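Local coordinates for protein beta sliding clamp (Bartonella birtlesii LL-WM9, PDB 6DEG) that probably forms a ring-shaped head-to-tail dimer around DNA, tethering DNA polymerases and other proteins to it and giving them processivity, at residues Leu140-Leu145 with Glu224-Val229; Asp58-Glu63 with Val246-Leu251. One frame throughout, in Å; residues are numbered along the deposited sequence.

Interaction 1 (Leu140-Leu145 with Glu224-Val229); sequences LSASKL and EIDGDV
With chi1 at -168°, the carboxylate of Asp226 swings away from its own backbone N and reaches the start of helix 142-150, where OD1 accepts from Ser143 N at 3.1 Å. Ser141, at the N-cap of that helix and on an edge strand of the central domain's antiparallel sheet, has its OG turned the same way, chi1 157°; its OG takes a weak capping bond from Ser143 N at 3.4 Å. One amide of the first turn thus has two acceptors, a serine hydroxyl from its own chain segment and a carboxylate from across the contact. The donor stands above the carboxylate plane, 47° out of it. A negative group here probably gains from the positive end of the helix. Leu140 and Val229 form a hydrogen-bonded pair, joined by Leu140 N to Val229 O at 3.0 Å and Val229 N to Leu140 O at 2.7 Å. Past the non-hydrogen-bonded pair Ser141-Asp228, one more backbone bond, Ala142 N to Gly227 O at 2.6 Å, ties the helix's first residue to the loop before strand 228-233. On the face carrying Val229, its CG2 packs on Ala142 CB, and the side chains of Leu145 and Val229 cross at about a right angle, Leu145 CD1 lying 3.7 Å from Val229 CG1.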
# COMPACT_ATOMS: atom_id res chain seq x y z
N LEU B 140 -7.26 -32.24 -8.90
CA LEU B 140 -7.15 -31.23 -9.94
C LEU B 140 -5.81 -30.52 -9.79
O LEU B 140 -5.33 -30.31 -8.68
CB LEU B 140 -8.31 -30.22 -9.82
CG LEU B 140 -8.64 -29.30 -10.99
CD1 LEU B 140 -9.84 -28.45 -10.63
CD2 LEU B 140 -7.46 -28.41 -11.36
N SER B 141 -5.20 -30.18 -10.93
CA SER B 141 -3.93 -29.47 -10.91
C SER B 141 -4.10 -28.09 -10.28
O SER B 141 -5.10 -27.41 -10.53
CB SER B 141 -3.37 -29.34 -12.33
OG SER B 141 -2.45 -28.27 -12.43
N ALA B 142 -3.12 -27.68 -9.48
CA ALA B 142 -3.23 -26.41 -8.77
C ALA B 142 -3.34 -25.24 -9.73
O ALA B 142 -4.08 -24.28 -9.46
CB ALA B 142 -2.04 -26.23 -7.83
N SER B 143 -2.61 -25.28 -10.84
CA SER B 143 -2.68 -24.19 -11.81
C SER B 143 -4.05 -24.12 -12.48
O SER B 143 -4.64 -23.04 -12.60
CB SER B 143 -1.59 -24.36 -12.87
OG SER B 143 -0.34 -24.63 -12.27
N LYS B 144 -4.57 -25.27 -12.92
CA LYS B 144 -5.86 -25.28 -13.59
C LYS B 144 -6.97 -24.80 -12.67
O LYS B 144 -7.89 -24.10 -13.09
CB LYS B 144 -6.17 -26.67 -14.13
CG LYS B 144 -5.84 -26.84 -15.61
CD LYS B 144 -6.81 -26.05 -16.48
CE LYS B 144 -7.77 -26.96 -17.21
NZ LYS B 144 -8.51 -26.27 -18.30
N LEU B 145 -6.89 -25.17 -11.39
CA LEU B 145 -7.92 -24.76 -10.44
C LEU B 145 -7.96 -23.24 -10.30
O LEU B 145 -9.01 -22.62 -10.50
CB LEU B 145 -7.67 -25.44 -9.09
CG LEU B 145 -8.83 -25.72 -8.14
CD1 LEU B 145 -8.36 -26.61 -6.99
CD2 LEU B 145 -9.45 -24.45 -7.59
N GLU B 224 1.59 -20.97 -3.07
CA GLU B 224 2.10 -22.34 -3.08
C GLU B 224 2.53 -22.72 -4.49
O GLU B 224 2.06 -22.16 -5.48
CB GLU B 224 1.06 -23.34 -2.55
CG GLU B 224 1.20 -23.64 -1.06
CD GLU B 224 2.25 -24.70 -0.77
OE1 GLU B 224 2.81 -25.26 -1.73
OE2 GLU B 224 2.52 -24.96 0.42
N ILE B 225 3.44 -23.69 -4.55
CA ILE B 225 3.90 -24.20 -5.84
C ILE B 225 2.80 -25.04 -6.49
O ILE B 225 1.87 -25.52 -5.84
CB ILE B 225 5.19 -25.01 -5.69
CG1 ILE B 225 4.96 -26.20 -4.76
CG2 ILE B 225 6.31 -24.13 -5.18
CD1 ILE B 225 6.16 -27.10 -4.63
N ASP B 226 2.93 -25.20 -7.80
CA ASP B 226 1.97 -26.00 -8.55
C ASP B 226 1.97 -27.44 -8.04
O ASP B 226 3.02 -28.00 -7.72
CB ASP B 226 2.30 -25.98 -10.03
CG ASP B 226 1.20 -26.55 -10.89
OD1 ASP B 226 0.09 -26.76 -10.36
OD2 ASP B 226 1.44 -26.80 -12.09
N GLY B 227 0.80 -28.02 -7.95
CA GLY B 227 0.68 -29.39 -7.52
C GLY B 227 -0.68 -29.94 -7.83
O GLY B 227 -1.41 -29.41 -8.67
N ASP B 228 -1.02 -31.03 -7.16
CA ASP B 228 -2.33 -31.65 -7.27
C ASP B 228 -3.15 -31.29 -6.03
O ASP B 228 -2.64 -31.31 -4.91
CB ASP B 228 -2.21 -33.17 -7.42
CG ASP B 228 -1.89 -33.59 -8.84
OD1 ASP B 228 -2.01 -32.75 -9.76
OD2 ASP B 228 -1.52 -34.77 -9.04
N VAL B 229 -4.42 -30.96 -6.25
CA VAL B 229 -5.31 -30.49 -5.19
C VAL B 229 -6.42 -31.52 -5.00
O VAL B 229 -7.14 -31.84 -5.95
CB VAL B 229 -5.89 -29.11 -5.50
CG1 VAL B 229 -6.62 -28.54 -4.29
CG2 VAL B 229 -4.79 -28.16 -5.96

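Interaction 2 (Asp58-Glu63 with Val246-Leu251)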
# COMPACT_ATOMS: atom_id res chain seq x y z
N ASP B 58 -17.11 -19.86 9.51
CA ASP B 58 -17.48 -20.14 8.13
C ASP B 58 -16.35 -20.77 7.32
O ASP B 58 -16.63 -21.51 6.37
CB ASP B 58 -17.94 -18.85 7.44
CG ASP B 58 -19.20 -18.26 8.08
OD1 ASP B 58 -20.12 -19.04 8.42
OD2 ASP B 58 -19.26 -17.03 8.25
N LEU B 59 -15.09 -20.52 7.67
CA LEU B 59 -13.95 -21.10 6.97
C LEU B 59 -12.97 -21.70 7.97
O LEU B 59 -12.99 -21.36 9.15
CB LEU B 59 -13.22 -20.06 6.11
CG LEU B 59 -14.06 -19.32 5.06
CD1 LEU B 59 -13.24 -18.23 4.36
CD2 LEU B 59 -14.63 -20.31 4.07
N GLU B 60 -12.11 -22.59 7.48
CA GLU B 60 -11.05 -23.17 8.29
C GLU B 60 -9.84 -23.47 7.41
O GLU B 60 -9.99 -24.08 6.34
CB GLU B 60 -11.49 -24.46 8.99
CG GLU B 60 -10.32 -25.36 9.38
CD GLU B 60 -10.73 -26.79 9.70
OE1 GLU B 60 -11.30 -27.02 10.79
OE2 GLU B 60 -10.47 -27.69 8.87
N VAL B 61 -8.66 -23.05 7.86
CA VAL B 61 -7.40 -23.36 7.21
C VAL B 61 -6.50 -24.08 8.20
O VAL B 61 -6.40 -23.68 9.36
CB VAL B 61 -6.69 -22.10 6.67
CG1 VAL B 61 -5.50 -22.49 5.81
CG2 VAL B 61 -7.65 -21.25 5.88
N THR B 62 -5.84 -25.14 7.74
CA THR B 62 -4.80 -25.80 8.52
C THR B 62 -3.59 -25.98 7.63
O THR B 62 -3.72 -26.36 6.46
CB THR B 62 -5.24 -27.15 9.09
OG1 THR B 62 -5.06 -28.17 8.11
CG2 THR B 62 -6.69 -27.11 9.53
N GLU B 63 -2.41 -25.71 8.18
CA GLU B 63 -1.16 -25.89 7.45
C GLU B 63 -0.14 -26.55 8.37
O GLU B 63 -0.00 -26.16 9.54
CB GLU B 63 -0.64 -24.56 6.92
CG GLU B 63 0.31 -24.70 5.74
CD GLU B 63 1.73 -24.38 6.13
OE1 GLU B 63 1.91 -23.70 7.16
OE2 GLU B 63 2.66 -24.79 5.40
N VAL B 246 -4.83 -27.18 4.28
CA VAL B 246 -6.14 -27.82 4.20
C VAL B 246 -7.18 -26.73 4.44
O VAL B 246 -7.24 -26.15 5.53
CB VAL B 246 -6.30 -28.95 5.23
CG1 VAL B 246 -7.77 -29.29 5.43
CG2 VAL B 246 -5.52 -30.18 4.78
N PHE B 247 -7.99 -26.46 3.42
CA PHE B 247 -9.01 -25.42 3.46
C PHE B 247 -10.39 -26.05 3.37
O PHE B 247 -10.63 -26.94 2.55
CB PHE B 247 -8.80 -24.43 2.31
CG PHE B 247 -9.72 -23.25 2.34
CD1 PHE B 247 -9.89 -22.50 3.49
CD2 PHE B 247 -10.42 -22.88 1.20
CE1 PHE B 247 -10.73 -21.40 3.51
CE2 PHE B 247 -11.27 -21.79 1.21
CZ PHE B 247 -11.43 -21.05 2.37
N THR B 248 -11.31 -25.57 4.22
CA THR B 248 -12.66 -26.12 4.29
C THR B 248 -13.65 -24.98 4.44
O THR B 248 -13.38 -24.01 5.14
CB THR B 248 -12.78 -27.11 5.46
OG1 THR B 248 -11.96 -28.26 5.19
CG2 THR B 248 -14.22 -27.57 5.64
N SER B 249 -14.80 -25.10 3.77
CA SER B 249 -15.78 -24.02 3.74
C SER B 249 -17.20 -24.57 3.77
O SER B 249 -17.48 -25.64 3.22
CB SER B 249 -15.62 -23.15 2.50
OG SER B 249 -16.75 -22.32 2.31
N LYS B 250 -18.10 -23.81 4.39
CA LYS B 250 -19.52 -24.09 4.30
C LYS B 250 -20.03 -23.81 2.89
O LYS B 250 -19.33 -23.23 2.05
CB LYS B 250 -20.31 -23.24 5.31
CG LYS B 250 -20.08 -23.59 6.76
CD LYS B 250 -21.22 -23.07 7.62
CE LYS B 250 -20.81 -22.93 9.07
NZ LYS B 250 -21.00 -21.53 9.54
N LEU B 251 -21.26 -24.23 2.64
CA LEU B 251 -21.91 -23.99 1.35
C LEU B 251 -23.13 -23.10 1.55
O LEU B 251 -23.68 -23.00 2.65
CB LEU B 251 -22.32 -25.31 0.69
CG LEU B 251 -21.18 -26.26 0.32
CD1 LEU B 251 -21.72 -27.63 -0.03
CD2 LEU B 251 -20.36 -25.69 -0.83
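Lys250 NZ is gripped twice: it makes a salt bridge to Asp58 OD1 at 2.9 Å, met nearly along the C-O axis, and a weak hydrogen bond to Leu57 O. The other carboxylate oxygen, Asp58 OD2, pairs with Lys212 of helix 211-222, so each carboxylate oxygen has its own lysine, which probably favours the charged form. From this end, strand 59-63 runs antiparallel to strand 246-250, their axes 171° apart. This is the seam where the N-terminal and central domains share one sheet. Glu60 and Thr248 exchange backbone bonds, as do Thr62 and Val246; in the second pair Val246 N gives to Thr62 O at 2.6 Å. Leu59, Val61, Phe247 and Ser249 lie on one face. With chi1 at -175° the Phe247 side chain leaves on the side remote from its amide nitrogen, which lays the ring beside Leu59 and Val61. Leu59 CD1 meets it at the edge, in plane, 3.9 Å from Phe247 CZ. Val61 CG2 comes obliquely to 3.5 Å from Phe247 CD1. Helices 211-222 and 15-26 cover this face. Glu60, Thr62, Val246 and Thr248 take the opposite face. The domains are therefore joined by backbone bonds and an apolar layer along the strands, with a charged pair at one end.

How the interactions relate
From the N terminus the chain first lays down 58-63, which waits for its partner until 246-251, so interaction 2 closes a long loop running from the N-terminal domain through most of the central one. Inside that loop, 140-145 meets 224-229 and interaction 1 closes a shorter one; the two nest and do not cross. Helix 211-222 comes just before 224-229 and packs against interaction 2. Both contacts belong to the same antiparallel sheet. Interaction 1 pairs one of its two edge strands within this chain, 136-141, with 228-233, and interaction 2 splices the two domains together, with strand 237-241 lying between the two pairings. Their centres are about 17 Å apart and their nearest atoms about 5 Å, without touching.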